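Local coordinates for protein nucleoside-diphosphate sugar epimerase (SulA family) (Corynebacterium glutamicum, PDB 3OH8) that probably catalyses the epimerisation of nucleoside-diphosphate sugars, using a Rossmann-type domain that would bind a nicotinamide dinucleotide, though its true substrate is not established, at residues 9-14 with 132-137; 30-35 with 309-314; 346-351 with 425-430. One frame throughout, in Å; residues are numbered along the deposited sequence.

Interaction 1. Residues 9-14 with 132-137; sequences IPFPRE and DLKFLS
Leu133 makes the first contact of 132-137 with residues 9-14, the link from strand 3-9 to helix 13-21, and it does so at two places on its side chain. Its CB lies 3.6 Å from Phe11 CE2, obliquely to the ring, and the two side chains run past each other in opposite directions. Leu133 CD1, at the end, reaches the isoleucine as well, 3.6 Å from Ile9 CG2, the two side chains crossing at about a right angle. The phenyl ring lies against the helix backbone, with Leu133 O 3.7 Å from Phe11 CZ.

Lys134 follows on the edge of the same ring, its CG 4.0 Å from Phe11 CE2 and close to the ring plane. Beyond CG the lysine is extended, which carries CE across to Pro10 CG at 4.2 Å. Here the long helix 119-139 packs on the entry to helix 13-21, an arrangement of the helix-grip fold, in which a curved antiparallel sheet wraps around a long C-terminal helix. Pro10 is the centre of an inverse gamma turn that ends strand 3-9, and Pro12 sits at the N-cap position of helix 13-21.

One turn further along, Ser137 closes on the far end of the phenyl ring, its CB 3.8 Å from Phe11 CE1. Phe11 CG is anti to its own carbonyl carbon (chi1 -68°), a torsion that sends the ring out to the helix. Ile130 and Val16 also pack against Phe11.

Interaction 2. Residues 30-35 with 309-314; sequences TPPFIP and SGRGGM
Thr30 meets Arg311 through its backbone carbonyl: Arg311 NH2 donates to Thr30 O at 2.8 Å. The bond is bent, with an N-H...O angle of 133°. Thr30 O lies near the guanidinium plane, whereas the nitrogen stands well above the carbonyl plane, 54° out of it. A water also spans this pair, accepting from Arg311 NH1 and lying 3.0 Å from Thr30 O. The hydroxyl of Thr30 is engaged elsewhere, with Val26 O.

Pro31 takes part through a second water, which accepts from Arg311 NH2 and reaches Pro31 O at 2.8 Å. Both waters sit at the edge of the guanidinium, close to its plane.

Pro32 is placed over the flat group: its CA stands 3.5 Å above one guanidinium face, offset toward the rim. The arginine reaches round the proline because CG sits between the backbone N and carbonyl carbon (chi1 55°) and the chain bends at chi3. Pro32 CB also packs on the backbone, 3.8 Å from Gly310 CA, and Glu439 touches the same proline while accepting from Gly310 N.

Arg311 N, in the backbone, donates to Ser309 OG at 3.0 Å, an ST turn. The type I turn Pro31-Ile34 and this loop meet as a loop-to-loop interface between the N-terminal helix-grip domain and the Rossmann-type domain, whose strand 298-308 leads into Ser309.

Interaction 3. Residues 346-351 with 425-430; sequences TDIYYR and HTFRYT
Asp347 and Arg428 form a two-pronged salt bridge between helix 342-354 of the epimerase/dehydratase domain, a Rossmann-type fold, and a loop of the DUF1731 region. Arg428 NE gives the firmer bond, 2.8 Å to the syn side of Asp347 OD2 at 153°. Arg428 NH2 adds a weak one to Asp347 OD1, the carboxylate and guanidinium planes being 49° apart.

One turn along the helix, Arg351 NH1 donates to His425 ND1 at 3.3 Å, almost in the imidazole plane. An extended chain with CG anti to the backbone N (chi1 -176°) carries the guanidinium past the histidine. Beside these pairs Ile348 adds apolar contact, its CG1 3.9 Å from His425 NE2 and its CD1 against Phe427 CE2.

Further out, Asp355 takes Arg351 NE in a salt bridge, and Gln166 NE2 donates to Asp347 OD1. The carboxylate is therefore gripped at both oxygens, and OD2 also receives a water at 2.7 Å that donates in addition to Thr426 O. Asp344 accepts from the backbone N of Arg428 and Tyr429, tying the loop to the start of helix 342-354. Within its own segment His425 packs on Phe427, its CD2 3.7 Å above the centre of that ring.

How the interactions relate
Interactions 1 and 3 meet directly, their centres 16 Å apart. Asp132, on the helix that carries interaction 1, forms a salt bridge from OD1 to Arg428 NH1 at 2.9 Å, so Arg428 of interaction 3 pairs with both Asp132 and Asp347. On the same helix Phe135, facing away from 9-14, packs edge-to-face with Tyr350 and against Asp347. Helix 119-139 thus belongs to one domain and lines its border with the next. Interaction 2 bridges the same two domains at a separate place: its nearest atoms are about 9 Å from either of the others, with centres 24 Å from interaction 1 and 19 Å from interaction 3.

Interaction 1. Residues 9-14 with 132-137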
loop_
_atom_site.group_PDB
_atom_site.type_symbol
_atom_site.label_atom_id
_atom_site.label_comp_id
_atom_site.label_asym_id
_atom_site.label_seq_id
_atom_site.Cartn_x
_atom_site.Cartn_y
_atom_site.Cartn_z
ATOM N N ILE A 9 11.388 -15.739 -5.295
ATOM C CA ILE A 9 11.307 -14.344 -5.717
ATOM C C ILE A 9 12.244 -14.178 -6.905
ATOM O O ILE A 9 13.442 -14.443 -6.780
ATOM C CB ILE A 9 11.787 -13.402 -4.596
ATOM C CG1 ILE A 9 10.940 -13.587 -3.325
ATOM C CG2 ILE A 9 11.746 -11.944 -5.060
ATOM C CD1 ILE A 9 9.507 -13.149 -3.475
ATOM N N PRO A 10 11.709 -13.747 -8.063
ATOM C CA PRO A 10 12.532 -13.702 -9.275
ATOM C C PRO A 10 13.432 -12.473 -9.307
ATOM O O PRO A 10 13.443 -11.754 -10.298
ATOM C CB PRO A 10 11.493 -13.626 -10.397
ATOM C CG PRO A 10 10.347 -12.845 -9.776
ATOM C CD PRO A 10 10.335 -13.248 -8.303
ATOM N N PHE A 11 14.179 -12.248 -8.231
ATOM C CA PHE A 11 15.138 -11.151 -8.160
ATOM C C PHE A 11 16.360 -11.636 -7.376
ATOM O O PHE A 11 16.231 -12.520 -6.539
ATOM C CB PHE A 11 14.502 -9.921 -7.499
ATOM C CG PHE A 11 13.430 -9.289 -8.339
ATOM C CD1 PHE A 11 13.768 -8.461 -9.395
ATOM C CD2 PHE A 11 12.089 -9.575 -8.114
ATOM C CE1 PHE A 11 12.793 -7.910 -10.192
ATOM C CE2 PHE A 11 11.102 -9.019 -8.906
ATOM C CZ PHE A 11 11.452 -8.188 -9.949
ATOM N N PRO A 12 17.541 -11.060 -7.654
ATOM C CA PRO A 12 18.808 -11.466 -7.025
ATOM C C PRO A 12 18.743 -11.371 -5.505
ATOM O O PRO A 12 18.145 -10.430 -4.984
ATOM C CB PRO A 12 19.811 -10.442 -7.567
ATOM C CG PRO A 12 19.216 -9.994 -8.871
ATOM C CD PRO A 12 17.727 -9.979 -8.640
ATOM N N ARG A 13 19.360 -12.318 -4.803
ATOM C CA ARG A 13 19.296 -12.340 -3.343
ATOM C C ARG A 13 19.856 -11.052 -2.735
ATOM O O ARG A 13 19.389 -10.577 -1.701
ATOM C CB ARG A 13 20.031 -13.569 -2.783
ATOM C CG ARG A 13 20.055 -13.626 -1.252
ATOM C CD ARG A 13 20.527 -14.993 -0.743
ATOM N NE ARG A 13 21.809 -15.397 -1.329
ATOM C CZ ARG A 13 22.988 -15.288 -0.718
ATOM N NH1 ARG A 13 23.066 -14.799 0.513
ATOM N NH2 ARG A 13 24.098 -15.685 -1.335
ATOM N N GLU A 14 20.862 -10.479 -3.370
ATOM C CA GLU A 14 21.401 -9.217 -2.873
ATOM C C GLU A 14 20.338 -8.100 -2.888
ATOM O O GLU A 14 20.234 -7.313 -1.947
ATOM C CB GLU A 14 22.628 -8.825 -3.693
ATOM C CG GLU A 14 23.283 -7.528 -3.282
ATOM C CD GLU A 14 24.362 -7.101 -4.266
ATOM O OE1 GLU A 14 24.959 -7.984 -4.916
ATOM O OE2 GLU A 14 24.608 -5.883 -4.394
ATOM N N ASP A 132 5.688 -5.938 -4.812
ATOM C CA ASP A 132 6.482 -4.729 -4.566
ATOM C C ASP A 132 7.742 -4.678 -5.416
ATOM O O ASP A 132 8.062 -3.649 -6.007
ATOM C CB ASP A 132 6.874 -4.632 -3.093
ATOM C CG ASP A 132 5.899 -3.790 -2.293
ATOM O OD1 ASP A 132 4.733 -3.672 -2.729
ATOM O OD2 ASP A 132 6.295 -3.253 -1.241
ATOM N N LEU A 133 8.478 -5.782 -5.446
ATOM C CA LEU A 133 9.711 -5.837 -6.210
ATOM C C LEU A 133 9.439 -5.753 -7.713
ATOM O O LEU A 133 10.153 -5.072 -8.436
ATOM C CB LEU A 133 10.487 -7.110 -5.863
ATOM C CG LEU A 133 11.097 -7.116 -4.451
ATOM C CD1 LEU A 133 11.631 -8.498 -4.127
ATOM C CD2 LEU A 133 12.210 -6.056 -4.304
ATOM N N LYS A 134 8.409 -6.444 -8.189
ATOM C CA LYS A 134 8.038 -6.330 -9.607
ATOM C C LYS A 134 7.688 -4.893 -9.965
ATOM O O LYS A 134 8.093 -4.385 -11.023
ATOM C CB LYS A 134 6.894 -7.272 -9.963
ATOM C CG LYS A 134 7.341 -8.727 -10.124
ATOM C CD LYS A 134 6.174 -9.643 -10.496
ATOM C CE LYS A 134 6.691 -11.057 -10.792
ATOM N NZ LYS A 134 5.601 -12.071 -10.896
ATOM N N PHE A 135 6.939 -4.234 -9.084
ATOM C CA PHE A 135 6.576 -2.848 -9.325
ATOM C C PHE A 135 7.821 -1.985 -9.437
ATOM O O PHE A 135 7.925 -1.149 -10.337
ATOM C CB PHE A 135 5.701 -2.254 -8.207
ATOM C CG PHE A 135 5.594 -0.747 -8.299
ATOM C CD1 PHE A 135 4.763 -0.161 -9.245
ATOM C CD2 PHE A 135 6.381 0.072 -7.515
ATOM C CE1 PHE A 135 4.690 1.216 -9.377
ATOM C CE2 PHE A 135 6.318 1.453 -7.639
ATOM C CZ PHE A 135 5.465 2.026 -8.572
ATOM N N LEU A 136 8.747 -2.147 -8.496
ATOM C CA LEU A 136 9.973 -1.344 -8.539
ATOM C C LEU A 136 10.735 -1.595 -9.841
ATOM O O LEU A 136 11.330 -0.681 -10.403
ATOM C CB LEU A 136 10.864 -1.632 -7.330
ATOM C CG LEU A 136 10.279 -1.203 -5.972
ATOM C CD1 LEU A 136 11.090 -1.835 -4.855
ATOM C CD2 LEU A 136 10.248 0.317 -5.829
ATOM N N SER A 137 10.712 -2.841 -10.307
ATOM C CA SER A 137 11.428 -3.230 -11.523
ATOM C C SER A 137 10.817 -2.563 -12.767
ATOM O O SER A 137 11.531 -1.942 -13.562
ATOM C CB SER A 137 11.397 -4.751 -11.675
ATOM O OG SER A 137 12.038 -5.164 -12.870
#

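Interaction 2. Residues 30-35 with 309-314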
loop_
_atom_site.group_PDB
_atom_site.type_symbol
_atom_site.label_atom_id
_atom_site.label_comp_id
_atom_site.label_asym_id
_atom_site.label_seq_id
_atom_site.Cartn_x
_atom_site.Cartn_y
_atom_site.Cartn_z
ATOM N N THR A 30 3.530 -6.177 6.802
ATOM C CA THR A 30 2.574 -6.373 7.889
ATOM C C THR A 30 1.172 -6.554 7.298
ATOM O O THR A 30 0.702 -5.707 6.551
ATOM C CB THR A 30 2.573 -5.176 8.880
ATOM O OG1 THR A 30 3.854 -5.075 9.509
ATOM C CG2 THR A 30 1.515 -5.372 9.964
ATOM N N PRO A 31 0.506 -7.675 7.615
ATOM C CA PRO A 31 -0.816 -7.947 7.036
ATOM C C PRO A 31 -1.865 -6.909 7.474
ATOM O O PRO A 31 -2.011 -6.633 8.668
ATOM C CB PRO A 31 -1.174 -9.333 7.601
ATOM C CG PRO A 31 0.133 -9.945 7.997
ATOM C CD PRO A 31 1.007 -8.798 8.433
ATOM N N PRO A 32 -2.600 -6.340 6.510
ATOM C CA PRO A 32 -3.612 -5.330 6.849
ATOM C C PRO A 32 -4.775 -5.938 7.618
ATOM O O PRO A 32 -5.506 -5.200 8.272
ATOM C CB PRO A 32 -4.122 -4.851 5.477
ATOM C CG PRO A 32 -3.166 -5.387 4.467
ATOM C CD PRO A 32 -2.510 -6.584 5.063
ATOM N N PHE A 33 -4.940 -7.257 7.545
ATOM C CA PHE A 33 -6.112 -7.905 8.112
ATOM C C PHE A 33 -5.823 -8.421 9.510
ATOM O O PHE A 33 -6.604 -9.175 10.093
ATOM C CB PHE A 33 -6.573 -9.043 7.207
ATOM C CG PHE A 33 -5.445 -9.921 6.716
ATOM C CD1 PHE A 33 -4.823 -9.660 5.504
ATOM C CD2 PHE A 33 -5.004 -11.005 7.475
ATOM C CE1 PHE A 33 -3.787 -10.461 5.044
ATOM C CE2 PHE A 33 -3.963 -11.809 7.028
ATOM C CZ PHE A 33 -3.353 -11.541 5.810
ATOM N N ILE A 34 -4.673 -8.033 10.037
ATOM C CA ILE A 34 -4.350 -8.316 11.430
ATOM C C ILE A 34 -4.036 -6.980 12.083
ATOM O O ILE A 34 -3.232 -6.226 11.554
ATOM C CB ILE A 34 -3.152 -9.256 11.525
ATOM C CG1 ILE A 34 -3.490 -10.576 10.834
ATOM C CG2 ILE A 34 -2.773 -9.482 12.976
ATOM C CD1 ILE A 34 -2.388 -11.612 10.899
ATOM N N PRO A 35 -4.684 -6.677 13.222
ATOM C CA PRO A 35 -4.630 -5.340 13.835
ATOM C C PRO A 35 -3.292 -5.060 14.516
ATOM O O PRO A 35 -3.241 -4.717 15.697
ATOM C CB PRO A 35 -5.751 -5.389 14.874
ATOM C CG PRO A 35 -5.814 -6.846 15.259
ATOM C CD PRO A 35 -5.541 -7.604 13.979
ATOM N N SER A 309 -8.650 -1.313 1.380
ATOM C CA SER A 309 -7.574 -1.696 2.289
ATOM C C SER A 309 -8.143 -2.522 3.425
ATOM O O SER A 309 -9.235 -2.235 3.928
ATOM C CB SER A 309 -6.883 -0.453 2.855
ATOM O OG SER A 309 -6.110 -0.782 3.997
ATOM N N GLY A 310 -7.396 -3.537 3.843
ATOM C CA GLY A 310 -7.811 -4.347 4.971
ATOM C C GLY A 310 -7.739 -3.582 6.282
ATOM O O GLY A 310 -8.399 -3.939 7.253
ATOM N N ARG A 311 -6.941 -2.524 6.337
ATOM C CA ARG A 311 -6.737 -1.882 7.631
ATOM C C ARG A 311 -7.497 -0.576 7.858
ATOM O O ARG A 311 -7.389 0.018 8.925
ATOM C CB ARG A 311 -5.250 -1.709 7.962
ATOM C CG ARG A 311 -4.431 -0.976 6.938
ATOM C CD ARG A 311 -3.055 -0.616 7.507
ATOM N NE ARG A 311 -2.236 -1.787 7.823
ATOM C CZ ARG A 311 -1.416 -2.381 6.959
ATOM N NH1 ARG A 311 -1.325 -1.926 5.716
ATOM N NH2 ARG A 311 -0.687 -3.429 7.335
ATOM N N GLY A 312 -8.280 -0.132 6.886
ATOM C CA GLY A 312 -9.000 1.111 7.091
ATOM C C GLY A 312 -9.825 1.457 5.889
ATOM O O GLY A 312 -9.810 0.733 4.906
ATOM N N GLY A 313 -10.553 2.567 5.960
ATOM C CA GLY A 313 -11.345 2.998 4.830
ATOM C C GLY A 313 -12.605 2.176 4.698
ATOM O O GLY A 313 -13.033 1.539 5.664
HETATM N N MSE A 314 -13.187 2.168 3.501
HETATM C CA MSE A 314 -14.491 1.545 3.295
HETATM C C MSE A 314 -14.516 0.014 3.333
HETATM O O MSE A 314 -15.540 -0.571 3.677
HETATM C CB MSE A 314 -15.123 2.029 1.984
HETATM C CG MSE A 314 -15.567 3.483 1.980
HETATM SE SE MSE A 314 -16.656 3.972 3.348
HETATM C CE MSE A 314 -15.600 5.163 4.121
HETATM O O HOH W 1 0.933 -3.538 4.536
HETATM O O HOH W 2 -1.932 -4.173 9.910
#

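Interaction 3. Residues 346-351 with 425-430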
loop_
_atom_site.group_PDB
_atom_site.type_symbol
_atom_site.label_atom_id
_atom_site.label_comp_id
_atom_site.label_asym_id
_atom_site.label_seq_id
_atom_site.Cartn_x
_atom_site.Cartn_y
_atom_site.Cartn_z
ATOM N N THR A 346 -1.178 3.422 -4.352
ATOM C CA THR A 346 0.180 3.875 -4.063
ATOM C C THR A 346 1.117 3.686 -5.271
ATOM O O THR A 346 1.941 4.561 -5.544
ATOM C CB THR A 346 0.776 3.272 -2.756
ATOM O OG1 THR A 346 0.897 1.849 -2.873
ATOM C CG2 THR A 346 -0.126 3.602 -1.560
ATOM N N ASP A 347 0.990 2.566 -5.992
ATOM C CA ASP A 347 1.762 2.383 -7.230
ATOM C C ASP A 347 1.595 3.590 -8.147
ATOM O O ASP A 347 2.559 4.074 -8.751
ATOM C CB ASP A 347 1.337 1.121 -7.981
ATOM C CG ASP A 347 1.956 -0.150 -7.404
ATOM O OD1 ASP A 347 2.686 -0.076 -6.387
ATOM O OD2 ASP A 347 1.704 -1.228 -7.976
ATOM N N ILE A 348 0.355 4.066 -8.265
ATOM C CA ILE A 348 0.061 5.185 -9.160
ATOM C C ILE A 348 0.706 6.467 -8.649
ATOM O O ILE A 348 1.295 7.220 -9.422
ATOM C CB ILE A 348 -1.459 5.330 -9.382
ATOM C CG1 ILE A 348 -1.949 4.161 -10.250
ATOM C CG2 ILE A 348 -1.784 6.641 -10.066
ATOM C CD1 ILE A 348 -3.466 3.934 -10.213
ATOM N N TYR A 349 0.626 6.711 -7.346
ATOM C CA TYR A 349 1.323 7.868 -6.782
ATOM C C TYR A 349 2.824 7.777 -7.025
ATOM O O TYR A 349 3.467 8.740 -7.458
ATOM C CB TYR A 349 1.045 7.990 -5.276
ATOM C CG TYR A 349 -0.204 8.812 -4.982
ATOM C CD1 TYR A 349 -0.169 10.201 -5.031
ATOM C CD2 TYR A 349 -1.406 8.194 -4.635
ATOM C CE1 TYR A 349 -1.318 10.964 -4.757
ATOM C CE2 TYR A 349 -2.548 8.941 -4.364
ATOM C CZ TYR A 349 -2.499 10.323 -4.437
ATOM O OH TYR A 349 -3.636 11.062 -4.164
ATOM N N TYR A 350 3.373 6.607 -6.720
ATOM C CA TYR A 350 4.807 6.363 -6.832
ATOM C C TYR A 350 5.232 6.596 -8.274
ATOM O O TYR A 350 6.168 7.353 -8.538
ATOM C CB TYR A 350 5.093 4.932 -6.364
ATOM C CG TYR A 350 6.541 4.574 -6.115
ATOM C CD1 TYR A 350 7.514 4.812 -7.070
ATOM C CD2 TYR A 350 6.922 3.945 -4.929
ATOM C CE1 TYR A 350 8.852 4.450 -6.841
ATOM C CE2 TYR A 350 8.240 3.583 -4.690
ATOM C CZ TYR A 350 9.199 3.838 -5.653
ATOM O OH TYR A 350 10.509 3.475 -5.410
ATOM N N ARG A 351 4.512 5.987 -9.215
ATOM C CA ARG A 351 4.784 6.230 -10.620
ATOM C C ARG A 351 4.712 7.715 -10.979
ATOM O O ARG A 351 5.579 8.228 -11.693
ATOM C CB ARG A 351 3.830 5.436 -11.524
ATOM C CG ARG A 351 4.180 5.608 -12.988
ATOM C CD ARG A 351 3.287 4.835 -13.953
ATOM N NE ARG A 351 3.742 5.117 -15.310
ATOM C CZ ARG A 351 3.588 4.313 -16.353
ATOM N NH1 ARG A 351 2.954 3.156 -16.228
ATOM N NH2 ARG A 351 4.094 4.675 -17.528
ATOM N N HIS A 425 0.139 0.865 -18.265
ATOM C CA HIS A 425 0.321 0.628 -16.835
ATOM C C HIS A 425 -0.113 -0.787 -16.473
ATOM O O HIS A 425 -1.149 -1.266 -16.929
ATOM C CB HIS A 425 -0.488 1.657 -16.031
ATOM C CG HIS A 425 -0.265 1.588 -14.555
ATOM N ND1 HIS A 425 0.875 2.073 -13.954
ATOM C CD2 HIS A 425 -1.042 1.101 -13.557
ATOM C CE1 HIS A 425 0.797 1.884 -12.648
ATOM N NE2 HIS A 425 -0.354 1.290 -12.384
ATOM N N THR A 426 0.674 -1.450 -15.637
ATOM C CA THR A 426 0.316 -2.756 -15.113
ATOM C C THR A 426 -0.360 -2.559 -13.759
ATOM O O THR A 426 0.159 -1.853 -12.896
ATOM C CB THR A 426 1.577 -3.644 -14.950
ATOM O OG1 THR A 426 2.137 -3.930 -16.244
ATOM C CG2 THR A 426 1.256 -4.959 -14.226
ATOM N N PHE A 427 -1.526 -3.172 -13.577
ATOM C CA PHE A 427 -2.211 -3.134 -12.289
ATOM C C PHE A 427 -1.947 -4.429 -11.552
ATOM O O PHE A 427 -1.918 -5.496 -12.153
ATOM C CB PHE A 427 -3.722 -2.977 -12.472
ATOM C CG PHE A 427 -4.136 -1.619 -12.938
ATOM C CD1 PHE A 427 -4.167 -1.319 -14.286
ATOM C CD2 PHE A 427 -4.498 -0.642 -12.026
ATOM C CE1 PHE A 427 -4.557 -0.067 -14.729
ATOM C CE2 PHE A 427 -4.882 0.622 -12.458
ATOM C CZ PHE A 427 -4.914 0.912 -13.809
ATOM N N ARG A 428 -1.767 -4.331 -10.242
ATOM C CA ARG A 428 -1.618 -5.502 -9.401
ATOM C C ARG A 428 -2.923 -6.283 -9.323
ATOM O O ARG A 428 -2.919 -7.513 -9.358
ATOM C CB ARG A 428 -1.201 -5.090 -7.994
ATOM C CG ARG A 428 0.176 -4.440 -7.927
ATOM C CD ARG A 428 0.656 -4.341 -6.484
ATOM N NE ARG A 428 1.808 -3.445 -6.352
ATOM C CZ ARG A 428 2.634 -3.451 -5.312
ATOM N NH1 ARG A 428 2.427 -4.310 -4.325
ATOM N NH2 ARG A 428 3.663 -2.602 -5.258
ATOM N N TYR A 429 -4.037 -5.567 -9.196
ATOM C CA TYR A 429 -5.341 -6.211 -9.077
ATOM C C TYR A 429 -6.354 -5.589 -10.030
ATOM O O TYR A 429 -6.842 -4.484 -9.810
ATOM C CB TYR A 429 -5.828 -6.143 -7.634
ATOM C CG TYR A 429 -4.787 -6.660 -6.681
ATOM C CD1 TYR A 429 -4.577 -8.028 -6.538
ATOM C CD2 TYR A 429 -3.978 -5.783 -5.963
ATOM C CE1 TYR A 429 -3.591 -8.518 -5.685
ATOM C CE2 TYR A 429 -2.999 -6.260 -5.102
ATOM C CZ TYR A 429 -2.810 -7.633 -4.979
ATOM O OH TYR A 429 -1.849 -8.121 -4.148
ATOM N N THR A 430 -6.652 -6.300 -11.107
ATOM C CA THR A 430 -7.635 -5.816 -12.068
ATOM C C THR A 430 -9.051 -6.219 -11.633
ATOM O O THR A 430 -10.035 -5.586 -12.022
ATOM C CB THR A 430 -7.339 -6.357 -13.490
ATOM O OG1 THR A 430 -7.238 -7.780 -13.440
ATOM C CG2 THR A 430 -6.016 -5.807 -14.013
HETATM O O HOH W 3 1.691 -1.086 -10.652
#